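PDB 2Y9H: CSE3 from Thermus thermophilus, which probably cleaves CRISPR transcripts as a Cas6-family endoribonuclease, retains the processed crRNA as a monomer and contributes to antiviral defence. Local coordinates for residues K9-P14 and P60-V65. Sequence-based numbering, arbitrary orientation.
Sequences KLVLNP and PPVVLV
Leu10 and Val63 form the hydrogen-bonded pair at the middle of this antiparallel contact, their backbones exchanging two nearly straight bonds: Leu10 N to Val63 O at 3.0 Å and Val63 N to Leu10 O at 2.8 Å. The second approaches in the carbonyl plane, whereas Leu10 N lies tilted 24° from the plane of the Val63 carbonyl. Leu10 O also receives a CA-H...O contact from Val62. Just past the last bridge, Leu12 N donates to Pro61 O at 2.9 Å; Pro61, having no N-H, cannot return a bond to Leu12 O, and the regular pairing stops there.

The buried face carries Leu10, Leu12, Val63 and Val65. Leu10 CD1 meets Val65 CG2 at 3.8 Å, and Leu12 CD1 reaches Val63 CG2 at 4.0 Å, while Leu12 CB rests against Pro61 CG. On the other face, the extended Lys9 chain, with CG anti to the backbone N (chi1 -175°), passes at a slant over Val62 and brings its CE to 3.6 Å from Val62 CG1. Val11 points the CG1 branch at the Pro60 ring, and beyond the strand end Pro14 CG packs on Pro61 CD.

Strands 5-12 and 62-67 are the two inner strands of a four-stranded antiparallel sheet whose 2-3-1-4 order is that of the ferredoxin-like fold, as in RAMP-type Cas6 proteins. Strand 81-89 flanks the first, bonding to Val11 through Gln82, and strand 49-52 flanks the second, bonding to Leu64 through Arg51. Trp73, Leu76 and Val83 pack on Leu10, and Leu23 of helix 17-24 touches both Leu12 and Pro61. The three backbone bonds thus fix the register, while the aliphatic side chains add no directional polar bond; the buried face joins the sheet to helix 17-24 and loops, and the Lys9 face stays partly open.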
loop_
_atom_site.group_PDB
_atom_site.type_symbol
_atom_site.label_atom_id
_atom_site.label_comp_id
_atom_site.label_asym_id
_atom_site.label_seq_id
_atom_site.Cartn_x
_atom_site.Cartn_y
_atom_site.Cartn_z
ATOM N N LYS A 9 -4.561 12.611 2.807
ATOM C CA LYS A 9 -4.571 12.083 4.145
ATOM C C LYS A 9 -5.983 12.120 4.716
ATOM O O LYS A 9 -6.597 13.192 4.865
ATOM C CB LYS A 9 -3.595 12.842 5.044
ATOM C CG LYS A 9 -3.461 12.271 6.460
ATOM C CD LYS A 9 -2.497 13.106 7.288
ATOM C CE LYS A 9 -2.614 12.806 8.778
ATOM N NZ LYS A 9 -1.678 13.649 9.578
ATOM N N LEU A 10 -6.490 10.931 5.031
ATOM C CA LEU A 10 -7.765 10.801 5.717
ATOM C C LEU A 10 -7.545 10.460 7.179
ATOM O O LEU A 10 -6.829 9.528 7.510
ATOM C CB LEU A 10 -8.647 9.741 5.044
ATOM C CG LEU A 10 -9.205 10.133 3.676
ATOM C CD1 LEU A 10 -8.201 9.843 2.583
ATOM C CD2 LEU A 10 -10.520 9.407 3.406
ATOM N N VAL A 11 -8.146 11.228 8.065
ATOM C CA VAL A 11 -8.109 10.833 9.446
ATOM C C VAL A 11 -9.509 10.368 9.733
ATOM O O VAL A 11 -10.457 11.155 9.713
ATOM C CB VAL A 11 -7.696 11.976 10.377
ATOM C CG1 VAL A 11 -7.344 11.417 11.725
ATOM C CG2 VAL A 11 -6.502 12.702 9.813
ATOM N N LEU A 12 -9.649 9.074 9.967
ATOM C CA LEU A 12 -10.975 8.505 10.087
ATOM C C LEU A 12 -11.578 8.713 11.475
ATOM O O LEU A 12 -10.885 8.643 12.485
ATOM C CB LEU A 12 -10.966 7.029 9.682
ATOM C CG LEU A 12 -11.226 6.847 8.183
ATOM C CD1 LEU A 12 -10.163 7.551 7.354
ATOM C CD2 LEU A 12 -11.328 5.377 7.815
ATOM N N ASN A 13 -12.877 8.986 11.505
ATOM C CA ASN A 13 -13.611 9.177 12.750
ATOM C C ASN A 13 -14.058 7.828 13.332
ATOM O O ASN A 13 -14.911 7.165 12.761
ATOM C CB ASN A 13 -14.816 10.072 12.466
ATOM C CG ASN A 13 -15.706 10.268 13.666
ATOM O OD1 ASN A 13 -15.551 9.611 14.695
ATOM N ND2 ASN A 13 -16.667 11.171 13.531
ATOM N N PRO A 14 -13.474 7.418 14.471
ATOM C CA PRO A 14 -13.787 6.107 15.056
ATOM C C PRO A 14 -15.196 6.096 15.605
ATOM O O PRO A 14 -15.654 5.055 16.061
ATOM C CB PRO A 14 -12.787 5.974 16.222
ATOM C CG PRO A 14 -11.836 7.144 16.092
ATOM C CD PRO A 14 -12.564 8.200 15.328
ATOM N N PRO A 60 -6.232 8.872 16.224
ATOM C CA PRO A 60 -7.226 8.347 15.283
ATOM C C PRO A 60 -6.547 7.563 14.173
ATOM O O PRO A 60 -5.404 7.878 13.843
ATOM C CB PRO A 60 -7.832 9.618 14.690
ATOM C CG PRO A 60 -6.743 10.652 14.842
ATOM C CD PRO A 60 -6.157 10.341 16.176
ATOM N N PRO A 61 -7.244 6.574 13.587
ATOM C CA PRO A 61 -6.640 5.829 12.484
ATOM C C PRO A 61 -6.499 6.777 11.331
ATOM O O PRO A 61 -7.360 7.634 11.139
ATOM C CB PRO A 61 -7.671 4.762 12.168
ATOM C CG PRO A 61 -8.959 5.404 12.534
ATOM C CD PRO A 61 -8.672 6.266 13.740
ATOM N N VAL A 62 -5.403 6.641 10.598
ATOM C CA VAL A 62 -5.033 7.574 9.553
ATOM C C VAL A 62 -4.779 6.764 8.311
ATOM O O VAL A 62 -4.065 5.763 8.361
ATOM C CB VAL A 62 -3.736 8.261 9.950
ATOM C CG1 VAL A 62 -3.294 9.236 8.890
ATOM C CG2 VAL A 62 -3.901 8.924 11.305
ATOM N N VAL A 63 -5.369 7.175 7.195
ATOM C CA VAL A 63 -5.266 6.413 5.951
ATOM C C VAL A 63 -4.661 7.252 4.861
ATOM O O VAL A 63 -5.223 8.265 4.452
ATOM C CB VAL A 63 -6.637 5.977 5.412
ATOM C CG1 VAL A 63 -6.495 5.423 3.972
ATOM C CG2 VAL A 63 -7.312 4.989 6.367
ATOM N N LEU A 64 -3.522 6.806 4.365
ATOM C CA LEU A 64 -2.839 7.511 3.311
ATOM C C LEU A 64 -3.237 6.921 1.961
ATOM O O LEU A 64 -3.345 5.698 1.787
ATOM C CB LEU A 64 -1.338 7.416 3.546
ATOM C CG LEU A 64 -0.433 8.155 2.572
ATOM C CD1 LEU A 64 -0.993 9.539 2.314
ATOM C CD2 LEU A 64 1.003 8.239 3.107
ATOM N N VAL A 65 -3.465 7.798 0.998
ATOM C CA VAL A 65 -3.984 7.369 -0.280
ATOM C C VAL A 65 -3.283 8.093 -1.383
ATOM O O VAL A 65 -3.120 9.317 -1.336
ATOM C CB VAL A 65 -5.476 7.712 -0.423
ATOM C CG1 VAL A 65 -5.999 7.197 -1.753
ATOM C CG2 VAL A 65 -6.266 7.147 0.736
#